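PDB 4FQD: NikO protein from Streptomyces tendae, which is an enolpyruvyl transferase of the MurA subfamily, essential in biosynthesis of the antibiotic nikkomycin. Local coordinates for residues P190-A195 with H214-P219; K184-G189 with R361-E366; A298-L303 with R337-D342; H35-T40 with V259-D264. The protein carries 4 engineered substitutions. One frame throughout, in Å; residues are numbered along the deposited sequence.

Contact 1 of 4, residues P190-A195 with H214-P219; sequences PCYSGA and HPYLKP. With SO4 (sulfate ion), chain C.
Tyr216 turns its ring edge toward one face of Tyr192 in a T-shaped (edge-to-face) pair, the planes at 82° and the centroids 5.8 Å apart. Tyr216 CD1 is the atom above that face, 4.1 Å from Tyr192 CD2 and offset toward the rim. Tyr216 in its turn takes a CH-pi contact on one of its own faces, where Ser193 CB stands over the middle of the ring, 3.5 Å from the Tyr216 centroid. At the edge of Tyr192, in the ring plane, sits the carbonyl oxygen of His214. Tyr192 OH donates to it in a very short hydrogen bond, 2.5 Å from OH to His214 O, and also has Arg337 NH2 as a partner. With CG opposite its backbone N (chi1 -167°), Tyr192 spans the distance from the start of its helix to the carbonyls of the segment 214-219. An alanine in place of Tyr216 would remove the edge against Tyr192 and the surface under Ser193 CB, and would probably leave a gap between helix and loop. Ser193 OG is directed elsewhere: it bonds a sulfate ion, 2.8 Å from OG to SO4 O1, which Lys197 NZ holds as well. The anion, probably from the crystallisation liquor, lies beside the first turn of the helix. Helix 192-204 thus rests by its first turn on the connection from strand 209-213 to helix 219-231, with helix 142-149 touching Ala195 and Trp243 of strand 242-248 meeting Pro215.

Contact 2 of 4, residues K184-G189 with R361-E366; sequences KALMSG and REAVWE
A turn with a G1 beta bulge brings Leu186 and Ser188 against Ala363 and Val364 of the segment 361-366, which lies on strand 356-362. Met187 and Ser188 together face Asn183 in this bulge, and Met187 has the left-handed backbone conformation that such a bulge needs. Ser188 OG gives a very short hydrogen bond to Ala363 O, with 2.5 Å between the two atoms. OG is opposite the backbone N (chi1 -178°), which carries it across to the segment 361-366, and there it also accepts from Ser336 N; the buried hydroxyl is therefore held by two bonds. Close by, Leu186 CD2 packs on Ala363 CB at 3.8 Å, while the Val364 methyls lie against polar atoms, CG2 3.4 Å from Ser188 OG and CG1 near Gly189 O. The first segment lies in the loop from strand 174-176 to helix 192-204, the second on strand 356-362, and these strands belong to two different sheets, in keeping with the two inverse beta/alpha barrel domains of this family. Glu362 organises the turn that follows it. Its OE2 accepts from Val364 N at 2.8 Å, using the lone pair away from the other oxygen, and from Trp365 N at 2.7 Å, which approaches from above the carboxylate plane, 52° out of it. Both backbone amides thereby converge on one oxygen. The second subunit also borders the turn: its Arg361 packs on Leu186, and its Asp385 and Arg390 bond to the backbone of Lys184 and Ala185.

Contact 3 of 4, residues A298-L303 with R337-D342; sequences APEFDL and RGVFSD
The first turn of helix 298-307 lies against an irregular chain at Val339, with Pro299 CA 5.2 Å from Val339 CA. Pro299 faces the loop with its ring: CG sits 3.5 Å from Gly338 C, and CB lies close to Val339 N. Val339 divides its two branches between neighbours on the helix. CG2 packs on Pro299 CB and meets Leu303 CD1 tip to tip at 3.6 Å, while CG1 lies against the carboxylate of Glu300. That side chain bends back at chi2 (81°) after leaving the helix, which swings OE2 round to the loop. There it accepts from Phe340 N, 2.6 Å from OE2, on the syn side of the carboxylate and 28° out of its plane, with an N-H...O angle of 156°. The same oxygen lies 3.3 Å from Phe340 CB, at the edge of the aromatic ring, and bonds to Ser343 OG too. If a leucine replaced Glu300, Phe340 N and Ser343 OG would probably both lose their acceptor and the loop at Phe340 would be less firmly fixed to the helix. Phe332 and Leu347 close the apolar part around Leu303 and Val339. Nearby, Lys218 bonds Gly338 O and forms a cation-pi contact with Phe340, so its positive charge may partly offset the buried carboxylate, whose oxygen ties the loop to the helix through both a backbone amide and a hydroxyl.

Contact 4 of 4, residues H35-T40 with V259-D264; sequences HSLVTT and VTLIPD
Thr40 points its methyl at Val259 because CG2 is opposite the backbone N, and with chi1 -59° its OG1 is sent back along the helix. Val259 answers with CG1, which lies between its own backbone N and carbonyl carbon (chi1 55°), and the two methyls meet tip to tip, Thr40 CG2 4.0 Å from Val259 CG1. Thr40 OG1 donates to Ser36 O one turn earlier, at 2.7 Å. The hydroxyl comes from above the carbonyl plane, 36° out of it, and the backbone N of Thr40 reaches the same oxygen from the opposite face, so two bonds grip Ser36 O. Leu261 does most of the packing, with its fork set over the helix surface. CD1 rests on Leu37 CB at 3.8 Å, and CD2 touches both Thr40 OG1, 3.9 Å away, and Ser36 CB, 4.0 Å away. Ile262 extends the contact by laying CG2 3.7 Å from Ser36 OG. The contact is largely van der Waals, with methyls also meeting the hydroxyl oxygens; Ser36 OG has a weak bond to Asp223. Helix 34-44 packs against strand 257-260 and the chain that leaves it: Ile53 of the adjoining parallel strand 50-54 touches Leu37, Thr40 and Leu261, helix 219-231 flanks Thr40 through Val227 and Ile262 through Asp223, and helix 290-296 covers Ile262.

Contacts 1, 2 and 3 cluster, with centres 11 to 15 Å apart; contact 4 is about 24 Å from contact 2 but only about 15 Å from contact 1, centre to centre. Arg337 of contact 3 links the first three, and Glu362 of contact 2 bonds Ser341. Contact 4 adjoins contact 1 through helix 219-231, which begins at Pro219. Along the chain, contact 4 opens first and encloses contact 1; the loop closed by contact 2 contains contact 3 and also contact 1, and crosses that of contact 4. Such interleaved loops tie distant parts of the chain together, consistent with the two inverse beta/alpha barrel domains of the EPSP synthase family.

Contact 1 of 4, residues P190-A195 with H214-P219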
loop_
_atom_site.group_PDB
_atom_site.type_symbol
_atom_site.label_atom_id
_atom_site.label_comp_id
_atom_site.label_asym_id
_atom_site.label_seq_id
_atom_site.Cartn_x
_atom_site.Cartn_y
_atom_site.Cartn_z
ATOM N N PRO A 190 -3.507 13.261 -8.487
ATOM C CA PRO A 190 -2.611 14.067 -9.323
ATOM C C PRO A 190 -3.017 15.541 -9.377
ATOM O O PRO A 190 -2.200 16.384 -9.748
ATOM C CB PRO A 190 -2.760 13.424 -10.703
ATOM C CG PRO A 190 -4.140 12.864 -10.698
ATOM C CD PRO A 190 -4.385 12.393 -9.292
ATOM N N CYS A 191 -4.259 15.838 -9.002
ATOM C CA CYS A 191 -4.779 17.203 -9.046
ATOM C C CYS A 191 -4.757 17.857 -7.660
ATOM O O CYS A 191 -5.092 19.032 -7.508
ATOM C CB CYS A 191 -6.204 17.207 -9.613
ATOM S SG CYS A 191 -6.368 16.444 -11.256
ATOM N N TYR A 192 -4.348 17.089 -6.657
ATOM C CA TYR A 192 -4.393 17.538 -5.269
ATOM C C TYR A 192 -3.476 18.736 -5.026
ATOM O O TYR A 192 -3.944 19.822 -4.685
ATOM C CB TYR A 192 -4.027 16.382 -4.332
ATOM C CG TYR A 192 -4.322 16.626 -2.867
ATOM C CD1 TYR A 192 -5.069 17.723 -2.450
ATOM C CD2 TYR A 192 -3.841 15.758 -1.897
ATOM C CE1 TYR A 192 -5.328 17.943 -1.109
ATOM C CE2 TYR A 192 -4.094 15.969 -0.558
ATOM C CZ TYR A 192 -4.837 17.061 -0.169
ATOM O OH TYR A 192 -5.086 17.263 1.170
ATOM N N SER A 193 -2.176 18.535 -5.211
ATOM C CA SER A 193 -1.188 19.557 -4.881
ATOM C C SER A 193 -1.360 20.839 -5.694
ATOM O O SER A 193 -1.233 21.938 -5.158
ATOM C CB SER A 193 0.232 19.009 -5.048
ATOM O OG SER A 193 0.516 18.725 -6.405
ATOM N N GLY A 194 -1.652 20.693 -6.981
ATOM C CA GLY A 194 -1.820 21.838 -7.858
ATOM C C GLY A 194 -3.028 22.685 -7.505
ATOM O O GLY A 194 -2.982 23.913 -7.590
ATOM N N ALA A 195 -4.112 22.028 -7.105
ATOM C CA ALA A 195 -5.340 22.725 -6.738
ATOM C C ALA A 195 -5.152 23.553 -5.471
ATOM O O ALA A 195 -5.708 24.644 -5.346
ATOM C CB ALA A 195 -6.479 21.735 -6.561
ATOM N N HIS A 214 -8.629 20.384 4.194
ATOM C CA HIS A 214 -7.744 19.258 3.884
ATOM C C HIS A 214 -6.688 19.605 2.835
ATOM O O HIS A 214 -6.692 19.043 1.740
ATOM C CB HIS A 214 -8.553 18.044 3.419
ATOM C CG HIS A 214 -9.646 17.643 4.361
ATOM N ND1 HIS A 214 -10.976 17.890 4.106
ATOM C CD2 HIS A 214 -9.601 17.011 5.559
ATOM C CE1 HIS A 214 -11.707 17.428 5.104
ATOM N NE2 HIS A 214 -10.898 16.892 6.000
ATOM N N PRO A 215 -5.773 20.527 3.169
ATOM C CA PRO A 215 -4.797 20.999 2.182
ATOM C C PRO A 215 -3.603 20.062 2.017
ATOM O O PRO A 215 -3.351 19.208 2.868
ATOM C CB PRO A 215 -4.332 22.325 2.781
ATOM C CG PRO A 215 -4.418 22.100 4.251
ATOM C CD PRO A 215 -5.600 21.189 4.474
ATOM N N TYR A 216 -2.886 20.229 0.910
ATOM C CA TYR A 216 -1.627 19.534 0.676
ATOM C C TYR A 216 -0.630 20.040 1.714
ATOM O O TYR A 216 -0.636 21.224 2.050
ATOM C CB TYR A 216 -1.142 19.833 -0.741
ATOM C CG TYR A 216 0.003 18.975 -1.226
ATOM C CD1 TYR A 216 -0.186 17.632 -1.526
ATOM C CD2 TYR A 216 1.267 19.517 -1.415
ATOM C CE1 TYR A 216 0.859 16.849 -1.983
ATOM C CE2 TYR A 216 2.314 18.745 -1.873
ATOM C CZ TYR A 216 2.106 17.413 -2.154
ATOM O OH TYR A 216 3.153 16.645 -2.608
ATOM N N LEU A 217 0.223 19.155 2.224
ATOM C CA LEU A 217 1.009 19.474 3.416
ATOM C C LEU A 217 2.530 19.494 3.243
ATOM O O LEU A 217 3.254 19.820 4.183
ATOM C CB LEU A 217 0.636 18.523 4.555
ATOM C CG LEU A 217 -0.822 18.592 5.014
ATOM C CD1 LEU A 217 -1.125 17.479 6.003
ATOM C CD2 LEU A 217 -1.127 19.957 5.619
ATOM N N LYS A 218 3.013 19.144 2.057
ATOM C CA LYS A 218 4.452 19.139 1.802
ATOM C C LYS A 218 4.992 20.570 1.731
ATOM O O LYS A 218 4.228 21.503 1.480
ATOM C CB LYS A 218 4.754 18.376 0.510
ATOM C CG LYS A 218 4.328 16.916 0.545
ATOM C CD LYS A 218 4.975 16.187 1.712
ATOM C CE LYS A 218 4.597 14.715 1.733
ATOM N NZ LYS A 218 5.114 13.988 0.541
ATOM N N PRO A 219 6.310 20.751 1.958
ATOM C CA PRO A 219 6.943 22.077 1.882
ATOM C C PRO A 219 6.646 22.788 0.568
ATOM O O PRO A 219 6.744 24.013 0.489
ATOM C CB PRO A 219 8.434 21.752 1.969
ATOM C CG PRO A 219 8.487 20.517 2.775
ATOM C CD PRO A 219 7.269 19.718 2.394
HETATM S S SO4 C . 2.317 19.770 -9.035
HETATM O O1 SO4 C . 1.658 20.673 -8.096
HETATM O O2 SO4 C . 3.257 20.525 -9.859
HETATM O O3 SO4 C . 3.038 18.743 -8.289
HETATM O O4 SO4 C . 1.315 19.138 -9.889
#

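Contact 2 of 4, residues K184-G189 with R361-E366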
loop_
_atom_site.group_PDB
_atom_site.type_symbol
_atom_site.label_atom_id
_atom_site.label_comp_id
_atom_site.label_asym_id
_atom_site.label_seq_id
_atom_site.Cartn_x
_atom_site.Cartn_y
_atom_site.Cartn_z
ATOM N N LYS A 184 -10.588 9.889 -1.655
ATOM C CA LYS A 184 -10.882 10.808 -0.559
ATOM C C LYS A 184 -10.313 10.322 0.770
ATOM O O LYS A 184 -9.811 11.115 1.566
ATOM C CB LYS A 184 -12.394 11.002 -0.422
ATOM C CG LYS A 184 -13.118 11.257 -1.734
ATOM C CD LYS A 184 -13.227 12.735 -2.057
ATOM C CE LYS A 184 -14.021 12.940 -3.338
ATOM N NZ LYS A 184 -14.248 14.378 -3.653
ATOM N N ALA A 185 -10.404 9.018 1.009
ATOM C CA ALA A 185 -9.931 8.433 2.259
ATOM C C ALA A 185 -8.410 8.473 2.346
ATOM O O ALA A 185 -7.843 8.764 3.400
ATOM C CB ALA A 185 -10.434 7.005 2.403
ATOM N N LEU A 186 -7.755 8.180 1.228
ATOM C CA LEU A 186 -6.301 8.182 1.173
ATOM C C LEU A 186 -5.778 9.610 1.052
ATOM O O LEU A 186 -4.610 9.879 1.340
ATOM C CB LEU A 186 -5.815 7.342 -0.010
ATOM C CG LEU A 186 -4.366 6.856 0.039
ATOM C CD1 LEU A 186 -4.194 5.813 1.134
ATOM C CD2 LEU A 186 -3.933 6.301 -1.310
ATOM N N MET A 187 -6.661 10.516 0.635
ATOM C CA MET A 187 -6.309 11.911 0.379
ATOM C C MET A 187 -5.156 12.013 -0.611
ATOM O O MET A 187 -4.134 12.635 -0.328
ATOM C CB MET A 187 -5.960 12.643 1.678
ATOM C CG MET A 187 -7.090 12.691 2.691
ATOM S SD MET A 187 -6.705 13.781 4.073
ATOM C CE MET A 187 -8.206 13.656 5.037
ATOM N N SER A 188 -5.328 11.390 -1.772
ATOM C CA SER A 188 -4.273 11.353 -2.778
ATOM C C SER A 188 -4.831 11.534 -4.185
ATOM O O SER A 188 -5.933 11.080 -4.494
ATOM C CB SER A 188 -3.493 10.039 -2.684
ATOM O OG SER A 188 -2.442 10.000 -3.631
ATOM N N GLY A 189 -4.059 12.201 -5.036
ATOM C CA GLY A 189 -4.463 12.435 -6.408
ATOM C C GLY A 189 -3.491 13.331 -7.149
ATOM O O GLY A 189 -2.736 14.081 -6.529
ATOM N N ARG A 361 3.130 0.693 -4.812
ATOM C CA ARG A 361 1.862 1.118 -5.391
ATOM C C ARG A 361 1.836 2.621 -5.635
ATOM O O ARG A 361 2.142 3.413 -4.744
ATOM C CB ARG A 361 0.694 0.720 -4.489
ATOM C CG ARG A 361 -0.661 0.846 -5.162
ATOM C CD ARG A 361 -1.780 0.488 -4.208
ATOM N NE ARG A 361 -2.926 -0.082 -4.907
ATOM C CZ ARG A 361 -3.143 -1.385 -5.041
ATOM N NH1 ARG A 361 -2.296 -2.257 -4.517
ATOM N NH2 ARG A 361 -4.211 -1.818 -5.695
ATOM N N GLU A 362 1.463 3.004 -6.851
ATOM C CA GLU A 362 1.375 4.407 -7.229
ATOM C C GLU A 362 -0.046 4.930 -7.048
ATOM O O GLU A 362 -0.987 4.411 -7.648
ATOM C CB GLU A 362 1.816 4.586 -8.681
ATOM C CG GLU A 362 1.599 5.982 -9.222
ATOM C CD GLU A 362 2.482 7.011 -8.549
ATOM O OE1 GLU A 362 3.718 6.836 -8.563
ATOM O OE2 GLU A 362 1.937 7.991 -8.001
ATOM N N ALA A 363 -0.199 5.961 -6.222
ATOM C CA ALA A 363 -1.519 6.521 -5.946
ATOM C C ALA A 363 -1.593 8.016 -6.245
ATOM O O ALA A 363 -2.463 8.716 -5.727
ATOM C CB ALA A 363 -1.922 6.246 -4.506
ATOM N N VAL A 364 -0.676 8.500 -7.075
ATOM C CA VAL A 364 -0.688 9.898 -7.498
ATOM C C VAL A 364 -0.623 10.005 -9.019
ATOM O O VAL A 364 -1.610 10.348 -9.668
ATOM C CB VAL A 364 0.478 10.699 -6.880
ATOM C CG1 VAL A 364 0.436 12.146 -7.349
ATOM C CG2 VAL A 364 0.430 10.628 -5.362
ATOM N N TRP A 365 0.544 9.704 -9.582
ATOM C CA TRP A 365 0.738 9.793 -11.025
ATOM C C TRP A 365 0.705 8.428 -11.697
ATOM O O TRP A 365 1.724 7.744 -11.791
ATOM C CB TRP A 365 2.047 10.511 -11.359
ATOM C CG TRP A 365 2.020 11.966 -11.034
ATOM C CD1 TRP A 365 2.725 12.601 -10.053
ATOM C CD2 TRP A 365 1.234 12.975 -11.679
ATOM N NE1 TRP A 365 2.434 13.943 -10.055
ATOM C CE2 TRP A 365 1.521 14.198 -11.043
ATOM C CE3 TRP A 365 0.319 12.962 -12.737
ATOM C CZ2 TRP A 365 0.925 15.398 -11.428
ATOM C CZ3 TRP A 365 -0.271 14.154 -13.119
ATOM C CH2 TRP A 365 0.034 15.355 -12.466
ATOM N N GLU A 366 -0.477 8.048 -12.165
ATOM C CA GLU A 366 -0.673 6.797 -12.879
ATOM C C GLU A 366 0.299 6.649 -14.044
ATOM O O GLU A 366 0.633 7.629 -14.708
ATOM C CB GLU A 366 -2.101 6.743 -13.409
ATOM C CG GLU A 366 -2.528 5.382 -13.888
ATOM C CD GLU A 366 -2.614 4.359 -12.770
ATOM O OE1 GLU A 366 -2.847 4.739 -11.600
ATOM O OE2 GLU A 366 -2.447 3.162 -13.078
#

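Contact 3 of 4, residues A298-L303 with R337-D342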
loop_
_atom_site.group_PDB
_atom_site.type_symbol
_atom_site.label_atom_id
_atom_site.label_comp_id
_atom_site.label_asym_id
_atom_site.label_seq_id
_atom_site.Cartn_x
_atom_site.Cartn_y
_atom_site.Cartn_z
ATOM N N ALA A 298 9.857 12.272 5.853
ATOM C CA ALA A 298 9.549 11.299 6.905
ATOM C C ALA A 298 8.954 9.967 6.413
ATOM O O ALA A 298 9.339 8.910 6.914
ATOM C CB ALA A 298 8.663 11.927 7.986
ATOM N N PRO A 299 8.010 10.007 5.449
ATOM C CA PRO A 299 7.540 8.722 4.915
ATOM C C PRO A 299 8.659 7.942 4.229
ATOM O O PRO A 299 8.743 6.723 4.389
ATOM C CB PRO A 299 6.487 9.138 3.884
ATOM C CG PRO A 299 6.004 10.458 4.354
ATOM C CD PRO A 299 7.210 11.133 4.930
ATOM N N GLU A 300 9.504 8.643 3.479
ATOM C CA GLU A 300 10.640 8.017 2.813
ATOM C C GLU A 300 11.638 7.444 3.814
ATOM O O GLU A 300 12.156 6.343 3.626
ATOM C CB GLU A 300 11.347 9.014 1.890
ATOM C CG GLU A 300 10.683 9.211 0.536
ATOM C CD GLU A 300 9.500 10.159 0.585
ATOM O OE1 GLU A 300 9.171 10.653 1.684
ATOM O OE2 GLU A 300 8.901 10.413 -0.482
ATOM N N PHE A 301 11.904 8.195 4.880
ATOM C CA PHE A 301 12.876 7.775 5.885
ATOM C C PHE A 301 12.374 6.621 6.747
ATOM O O PHE A 301 13.168 5.839 7.271
ATOM C CB PHE A 301 13.304 8.959 6.756
ATOM C CG PHE A 301 14.487 9.706 6.214
ATOM C CD1 PHE A 301 14.342 10.584 5.152
ATOM C CD2 PHE A 301 15.748 9.524 6.759
ATOM C CE1 PHE A 301 15.431 11.269 4.648
ATOM C CE2 PHE A 301 16.839 10.207 6.260
ATOM C CZ PHE A 301 16.681 11.082 5.203
ATOM N N ASP A 302 11.058 6.517 6.894
ATOM C CA ASP A 302 10.472 5.390 7.606
ATOM C C ASP A 302 10.698 4.114 6.805
ATOM O O ASP A 302 10.922 3.044 7.370
ATOM C CB ASP A 302 8.980 5.612 7.847
ATOM C CG ASP A 302 8.309 4.412 8.485
ATOM O OD1 ASP A 302 8.618 4.110 9.657
ATOM O OD2 ASP A 302 7.472 3.769 7.817
ATOM N N LEU A 303 10.643 4.239 5.483
ATOM C CA LEU A 303 10.926 3.119 4.594
ATOM C C LEU A 303 12.398 2.737 4.649
ATOM O O LEU A 303 12.735 1.557 4.724
ATOM C CB LEU A 303 10.527 3.457 3.159
ATOM C CG LEU A 303 9.030 3.464 2.857
ATOM C CD1 LEU A 303 8.791 3.875 1.417
ATOM C CD2 LEU A 303 8.427 2.097 3.134
ATOM N N ARG A 337 -0.123 12.442 0.827
ATOM C CA ARG A 337 0.237 12.635 2.227
ATOM C C ARG A 337 1.137 11.508 2.719
ATOM O O ARG A 337 1.060 11.094 3.875
ATOM C CB ARG A 337 -1.014 12.746 3.099
ATOM C CG ARG A 337 -1.868 13.959 2.785
ATOM C CD ARG A 337 -2.844 14.247 3.907
ATOM N NE ARG A 337 -3.538 15.514 3.707
ATOM C CZ ARG A 337 -4.268 16.118 4.636
ATOM N NH1 ARG A 337 -4.400 15.572 5.837
ATOM N NH2 ARG A 337 -4.865 17.272 4.367
ATOM N N GLY A 338 1.991 11.016 1.828
ATOM C CA GLY A 338 2.936 9.972 2.169
ATOM C C GLY A 338 4.198 10.069 1.335
ATOM O O GLY A 338 4.730 11.159 1.124
ATOM N N VAL A 339 4.674 8.924 0.860
ATOM C CA VAL A 339 5.879 8.870 0.041
ATOM C C VAL A 339 5.665 9.570 -1.297
ATOM O O VAL A 339 4.656 9.348 -1.968
ATOM C CB VAL A 339 6.311 7.414 -0.216
ATOM C CG1 VAL A 339 7.571 7.372 -1.068
ATOM C CG2 VAL A 339 6.531 6.694 1.102
ATOM N N PHE A 340 6.616 10.419 -1.674
ATOM C CA PHE A 340 6.563 11.114 -2.956
ATOM C C PHE A 340 6.554 10.136 -4.123
ATOM O O PHE A 340 7.089 9.031 -4.028
ATOM C CB PHE A 340 7.749 12.069 -3.104
ATOM C CG PHE A 340 7.535 13.407 -2.464
ATOM C CD1 PHE A 340 6.693 14.339 -3.047
ATOM C CD2 PHE A 340 8.188 13.741 -1.289
ATOM C CE1 PHE A 340 6.497 15.574 -2.465
ATOM C CE2 PHE A 340 7.996 14.975 -0.702
ATOM C CZ PHE A 340 7.150 15.894 -1.292
ATOM N N SER A 341 5.946 10.553 -5.225
ATOM C CA SER A 341 5.900 9.733 -6.424
ATOM C C SER A 341 7.276 9.688 -7.083
ATOM O O SER A 341 7.641 8.702 -7.721
ATOM C CB SER A 341 4.860 10.288 -7.397
ATOM O OG SER A 341 4.547 9.340 -8.402
ATOM N N ASP A 342 8.036 10.764 -6.914
ATOM C CA ASP A 342 9.370 10.869 -7.496
ATOM C C ASP A 342 10.404 10.065 -6.713
ATOM O O ASP A 342 11.486 9.773 -7.220
ATOM C CB ASP A 342 9.806 12.334 -7.575
ATOM C CG ASP A 342 9.017 13.121 -8.600
ATOM O OD1 ASP A 342 8.668 12.545 -9.651
ATOM O OD2 ASP A 342 8.747 14.316 -8.357
#

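Contact 4 of 4, residues H35-T40 with V259-D264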
loop_
_atom_site.group_PDB
_atom_site.type_symbol
_atom_site.label_atom_id
_atom_site.label_comp_id
_atom_site.label_asym_id
_atom_site.label_seq_id
_atom_site.Cartn_x
_atom_site.Cartn_y
_atom_site.Cartn_z
ATOM N N HIS A 35 10.300 22.599 -6.685
ATOM C CA HIS A 35 8.871 22.856 -6.550
ATOM C C HIS A 35 8.575 24.034 -5.621
ATOM O O HIS A 35 7.600 24.758 -5.820
ATOM C CB HIS A 35 8.145 21.589 -6.093
ATOM C CG HIS A 35 8.250 20.455 -7.065
ATOM N ND1 HIS A 35 8.632 19.184 -6.691
ATOM C CD2 HIS A 35 8.027 20.402 -8.400
ATOM C CE1 HIS A 35 8.640 18.398 -7.751
ATOM N NE2 HIS A 35 8.275 19.111 -8.802
ATOM N N SER A 36 9.421 24.227 -4.613
ATOM C CA SER A 36 9.293 25.377 -3.721
ATOM C C SER A 36 9.672 26.657 -4.452
ATOM O O SER A 36 9.113 27.722 -4.195
ATOM C CB SER A 36 10.172 25.209 -2.482
ATOM O OG SER A 36 9.657 24.211 -1.623
ATOM N N LEU A 37 10.637 26.540 -5.359
ATOM C CA LEU A 37 11.050 27.660 -6.191
ATOM C C LEU A 37 9.886 28.159 -7.036
ATOM O O LEU A 37 9.658 29.362 -7.145
ATOM C CB LEU A 37 12.210 27.244 -7.095
ATOM C CG LEU A 37 12.554 28.200 -8.237
ATOM C CD1 LEU A 37 12.980 29.557 -7.706
ATOM C CD2 LEU A 37 13.639 27.602 -9.106
ATOM N N VAL A 38 9.152 27.223 -7.626
ATOM C CA VAL A 38 7.995 27.551 -8.450
ATOM C C VAL A 38 6.932 28.299 -7.651
ATOM O O VAL A 38 6.450 29.349 -8.075
ATOM C CB VAL A 38 7.367 26.284 -9.066
ATOM C CG1 VAL A 38 6.001 26.593 -9.658
ATOM C CG2 VAL A 38 8.297 25.688 -10.115
ATOM N N THR A 39 6.580 27.761 -6.487
ATOM C CA THR A 39 5.530 28.345 -5.660
ATOM C C THR A 39 5.941 29.681 -5.043
ATOM O O THR A 39 5.106 30.561 -4.843
ATOM C CB THR A 39 5.082 27.379 -4.548
ATOM O OG1 THR A 39 6.225 26.942 -3.803
ATOM C CG2 THR A 39 4.382 26.170 -5.146
ATOM N N THR A 40 7.228 29.829 -4.743
ATOM C CA THR A 40 7.740 31.082 -4.200
ATOM C C THR A 40 7.699 32.174 -5.266
ATOM O O THR A 40 7.301 33.308 -4.998
ATOM C CB THR A 40 9.180 30.931 -3.677
ATOM O OG1 THR A 40 9.217 29.920 -2.663
ATOM C CG2 THR A 40 9.680 32.244 -3.095
ATOM N N VAL A 259 14.010 34.729 1.543
ATOM C CA VAL A 259 13.720 33.324 1.807
ATOM C C VAL A 259 14.821 32.389 1.306
ATOM O O VAL A 259 15.310 32.522 0.184
ATOM C CB VAL A 259 12.347 32.911 1.216
ATOM C CG1 VAL A 259 12.278 33.234 -0.270
ATOM C CG2 VAL A 259 12.069 31.437 1.470
ATOM N N THR A 260 15.219 31.451 2.160
ATOM C CA THR A 260 16.188 30.430 1.785
ATOM C C THR A 260 15.472 29.110 1.521
ATOM O O THR A 260 14.888 28.520 2.431
ATOM C CB THR A 260 17.239 30.225 2.888
ATOM O OG1 THR A 260 17.877 31.474 3.179
ATOM C CG2 THR A 260 18.285 29.215 2.444
ATOM N N LEU A 261 15.518 28.653 0.274
ATOM C CA LEU A 261 14.802 27.446 -0.130
ATOM C C LEU A 261 15.238 26.203 0.635
ATOM O O LEU A 261 16.413 26.033 0.959
ATOM C CB LEU A 261 14.962 27.194 -1.630
ATOM C CG LEU A 261 14.236 28.143 -2.581
ATOM C CD1 LEU A 261 14.420 27.696 -4.024
ATOM C CD2 LEU A 261 12.761 28.240 -2.229
ATOM N N ILE A 262 14.271 25.340 0.920
ATOM C CA ILE A 262 14.546 24.032 1.489
ATOM C C ILE A 262 15.298 23.210 0.441
ATOM O O ILE A 262 14.998 23.305 -0.750
ATOM C CB ILE A 262 13.228 23.332 1.917
ATOM C CG1 ILE A 262 13.500 22.003 2.622
ATOM C CG2 ILE A 262 12.300 23.133 0.726
ATOM C CD1 ILE A 262 12.254 21.365 3.197
ATOM N N PRO A 263 16.313 22.441 0.872
ATOM C CA PRO A 263 17.052 21.577 -0.055
ATOM C C PRO A 263 16.119 20.657 -0.835
ATOM O O PRO A 263 15.115 20.199 -0.288
ATOM C CB PRO A 263 17.946 20.762 0.877
ATOM C CG PRO A 263 18.200 21.679 2.021
ATOM C CD PRO A 263 16.923 22.453 2.213
ATOM N N ASP A 264 16.447 20.409 -2.102
ATOM C CA ASP A 264 15.600 19.606 -2.979
ATOM C C ASP A 264 15.356 18.221 -2.391
ATOM O O ASP A 264 16.294 17.457 -2.169
ATOM C CB ASP A 264 16.219 19.495 -4.373
ATOM C CG ASP A 264 15.236 18.989 -5.411
ATOM O OD1 ASP A 264 15.009 17.762 -5.472
ATOM O OD2 ASP A 264 14.692 19.819 -6.169
#